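Local structure of protein Ves (Pseudomonas fluorescens, 5FCC) at residues W47-A52 with R114-I119. The protein is of uncertain biochemical role but belongs to the HutD family of cupin proteins and probably acts in connection with histidine utilisation. Sequence-based numbering, arbitrary orientation.
With EDO (1,2-ethanediol), chain C.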
loop_
_atom_site.group_PDB
_atom_site.type_symbol
_atom_site.label_atom_id
_atom_site.label_comp_id
_atom_site.label_asym_id
_atom_site.label_seq_id
_atom_site.Cartn_x
_atom_site.Cartn_y
_atom_site.Cartn_z
ATOM N N TRP A 47 12.151 0.113 -2.542
ATOM C CA TRP A 47 11.662 -0.160 -3.878
ATOM C C TRP A 47 10.183 -0.488 -3.796
ATOM O O TRP A 47 9.667 -0.860 -2.731
ATOM C CB TRP A 47 12.429 -1.306 -4.533
ATOM C CG TRP A 47 12.440 -2.594 -3.776
ATOM C CD1 TRP A 47 13.443 -3.082 -2.972
ATOM C CD2 TRP A 47 11.411 -3.590 -3.781
ATOM N NE1 TRP A 47 13.103 -4.339 -2.491
ATOM C CE2 TRP A 47 11.857 -4.664 -2.967
ATOM C CE3 TRP A 47 10.179 -3.693 -4.413
ATOM C CZ2 TRP A 47 11.080 -5.792 -2.742
ATOM C CZ3 TRP A 47 9.413 -4.817 -4.192
ATOM C CH2 TRP A 47 9.866 -5.858 -3.383
ATOM N N ARG A 48 9.525 -0.404 -4.950
ATOM C CA ARG A 48 8.098 -0.667 -5.050
ATOM C C ARG A 48 7.752 -1.136 -6.463
ATOM O O ARG A 48 8.296 -0.634 -7.441
ATOM C CB ARG A 48 7.317 0.597 -4.679
ATOM C CG ARG A 48 5.827 0.415 -4.707
ATOM C CD ARG A 48 5.155 1.759 -4.643
ATOM N NE ARG A 48 3.718 1.559 -4.546
ATOM C CZ ARG A 48 2.836 2.526 -4.741
ATOM N NH1 ARG A 48 3.271 3.745 -5.049
ATOM N NH2 ARG A 48 1.532 2.266 -4.624
ATOM N N LEU A 49 6.879 -2.135 -6.552
ATOM C CA LEU A 49 6.237 -2.520 -7.795
ATOM C C LEU A 49 4.783 -2.106 -7.724
ATOM O O LEU A 49 4.126 -2.294 -6.690
ATOM C CB LEU A 49 6.307 -4.013 -8.027
ATOM C CG LEU A 49 7.464 -4.554 -8.824
ATOM C CD1 LEU A 49 8.709 -3.960 -8.349
ATOM C CD2 LEU A 49 7.480 -6.017 -8.618
ATOM N N SER A 50 4.279 -1.565 -8.821
ATOM C CA SER A 50 2.877 -1.178 -8.866
ATOM C C SER A 50 2.451 -1.102 -10.319
ATOM O O SER A 50 3.289 -1.016 -11.224
ATOM C CB SER A 50 2.657 0.163 -8.173
ATOM O OG SER A 50 3.280 1.211 -8.905
ATOM N N ILE A 51 1.141 -1.165 -10.533
ATOM C CA ILE A 51 0.538 -0.879 -11.829
ATOM C C ILE A 51 -0.148 0.466 -11.719
ATOM O O ILE A 51 -0.991 0.670 -10.832
ATOM C CB ILE A 51 -0.453 -1.954 -12.251
ATOM C CG1 ILE A 51 0.253 -3.293 -12.343
ATOM C CG2 ILE A 51 -1.108 -1.557 -13.588
ATOM C CD1 ILE A 51 -0.758 -4.422 -12.413
ATOM N N ALA A 52 0.239 1.400 -12.581
ATOM C CA ALA A 52 -0.414 2.694 -12.623
ATOM C C ALA A 52 -1.421 2.669 -13.766
ATOM O O ALA A 52 -1.099 2.244 -14.883
ATOM C CB ALA A 52 0.582 3.838 -12.758
ATOM N N ARG A 114 -2.177 1.532 -18.912
ATOM C CA ARG A 114 -1.695 0.925 -17.682
ATOM C C ARG A 114 -0.194 0.693 -17.792
ATOM O O ARG A 114 0.282 0.110 -18.772
ATOM C CB ARG A 114 -2.427 -0.381 -17.385
ATOM C CG ARG A 114 -3.935 -0.207 -17.356
ATOM C CD ARG A 114 -4.591 -1.473 -16.913
ATOM N NE ARG A 114 -4.468 -1.668 -15.481
ATOM C CZ ARG A 114 -4.645 -2.841 -14.886
ATOM N NH1 ARG A 114 -4.929 -3.922 -15.599
ATOM N NH2 ARG A 114 -4.532 -2.929 -13.582
ATOM N N ASP A 115 0.534 1.157 -16.784
ATOM C CA ASP A 115 1.969 0.994 -16.683
ATOM C C ASP A 115 2.338 0.017 -15.578
ATOM O O ASP A 115 1.785 0.071 -14.477
ATOM C CB ASP A 115 2.632 2.329 -16.399
ATOM C CG ASP A 115 2.723 3.201 -17.627
ATOM O OD1 ASP A 115 2.370 2.705 -18.712
ATOM O OD2 ASP A 115 3.176 4.357 -17.495
ATOM N N PHE A 116 3.282 -0.866 -15.870
ATOM C CA PHE A 116 3.998 -1.550 -14.812
ATOM C C PHE A 116 5.124 -0.647 -14.337
ATOM O O PHE A 116 5.986 -0.262 -15.140
ATOM C CB PHE A 116 4.543 -2.875 -15.323
ATOM C CG PHE A 116 5.367 -3.583 -14.327
ATOM C CD1 PHE A 116 4.770 -4.122 -13.180
ATOM C CD2 PHE A 116 6.743 -3.711 -14.503
ATOM C CE1 PHE A 116 5.533 -4.785 -12.218
ATOM C CE2 PHE A 116 7.521 -4.382 -13.568
ATOM C CZ PHE A 116 6.900 -4.916 -12.392
ATOM N N ASN A 117 5.109 -0.294 -13.050
ATOM C CA ASN A 117 6.019 0.673 -12.447
ATOM C C ASN A 117 6.993 -0.036 -11.521
ATOM O O ASN A 117 6.579 -0.671 -10.537
ATOM C CB ASN A 117 5.282 1.735 -11.618
ATOM C CG ASN A 117 4.639 2.816 -12.463
ATOM O OD1 ASN A 117 4.615 2.741 -13.689
ATOM N ND2 ASN A 117 4.047 3.803 -11.793
ATOM N N LEU A 118 8.281 0.122 -11.801
ATOM C CA LEU A 118 9.332 -0.170 -10.841
ATOM C C LEU A 118 9.898 1.156 -10.378
ATOM O O LEU A 118 10.140 2.049 -11.197
ATOM C CB LEU A 118 10.464 -1.009 -11.432
ATOM C CG LEU A 118 11.736 -1.032 -10.594
ATOM C CD1 LEU A 118 11.497 -1.720 -9.193
ATOM C CD2 LEU A 118 12.855 -1.698 -11.368
ATOM N N ILE A 119 10.115 1.278 -9.075
ATOM C CA ILE A 119 10.833 2.405 -8.517
ATOM C C ILE A 119 11.786 1.841 -7.490
ATOM O O ILE A 119 11.431 0.912 -6.759
ATOM C CB ILE A 119 9.871 3.463 -7.918
ATOM C CG1 ILE A 119 10.654 4.699 -7.475
ATOM C CG2 ILE A 119 9.036 2.882 -6.747
ATOM C CD1 ILE A 119 9.813 5.920 -7.216
HETATM C C1 EDO C . 2.753 6.802 -13.935
HETATM O O1 EDO C . 2.979 6.279 -12.628
HETATM C C2 EDO C . 3.803 6.216 -14.892
HETATM O O2 EDO C . 3.682 4.793 -14.875
HETATM O O HOH W 1 5.965 1.315 -8.018
#
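Leu49 meets Phe116 diagonally across two antiparallel strands: its CG lies 3.6 Å from CZ of Phe116, the ring approaching obliquely. With Phe116 CG anti to its own nitrogen (chi1 176°), the ring leans toward strand 47-52. On the same face, CD1 of Leu49 touches CD1 of Leu118 at 3.7 Å. At the end of the pairing, CG2 of Ile51 passes 3.7 Å from NH2 of Arg114, whose guanidinium is salt-bridged to Glu32. Ile187 and Leu146 cover Leu49, while Phe148 stacks on Phe116.

The reverse face is more polar. CG2 of Ile119 presses against CB of Arg48 at 3.5 Å, but the extended arginine chain runs on to a salt bridge with Glu33. Ser50 OG lies 3.4 Å from CB of Asn117, and one water joins this hydroxyl to Asn117 O. Replacing Asn117 by alanine would probably leave the Ala52 methyl and an ethanediol, probably from the crystallisation liquor, without the amide beside them.

Paired backbone bonds at Arg48/Ile119, Ser50/Asn117 (Asn117 N to Ser50 O 2.7 Å, 163° at hydrogen) and Ala52/Asp115 fix the register. The apolar face packs on strands 144-149 and 184-191 of a second sheet, consistent with the junction of two cupin barrels; the polar face probably lines the first barrel's interior.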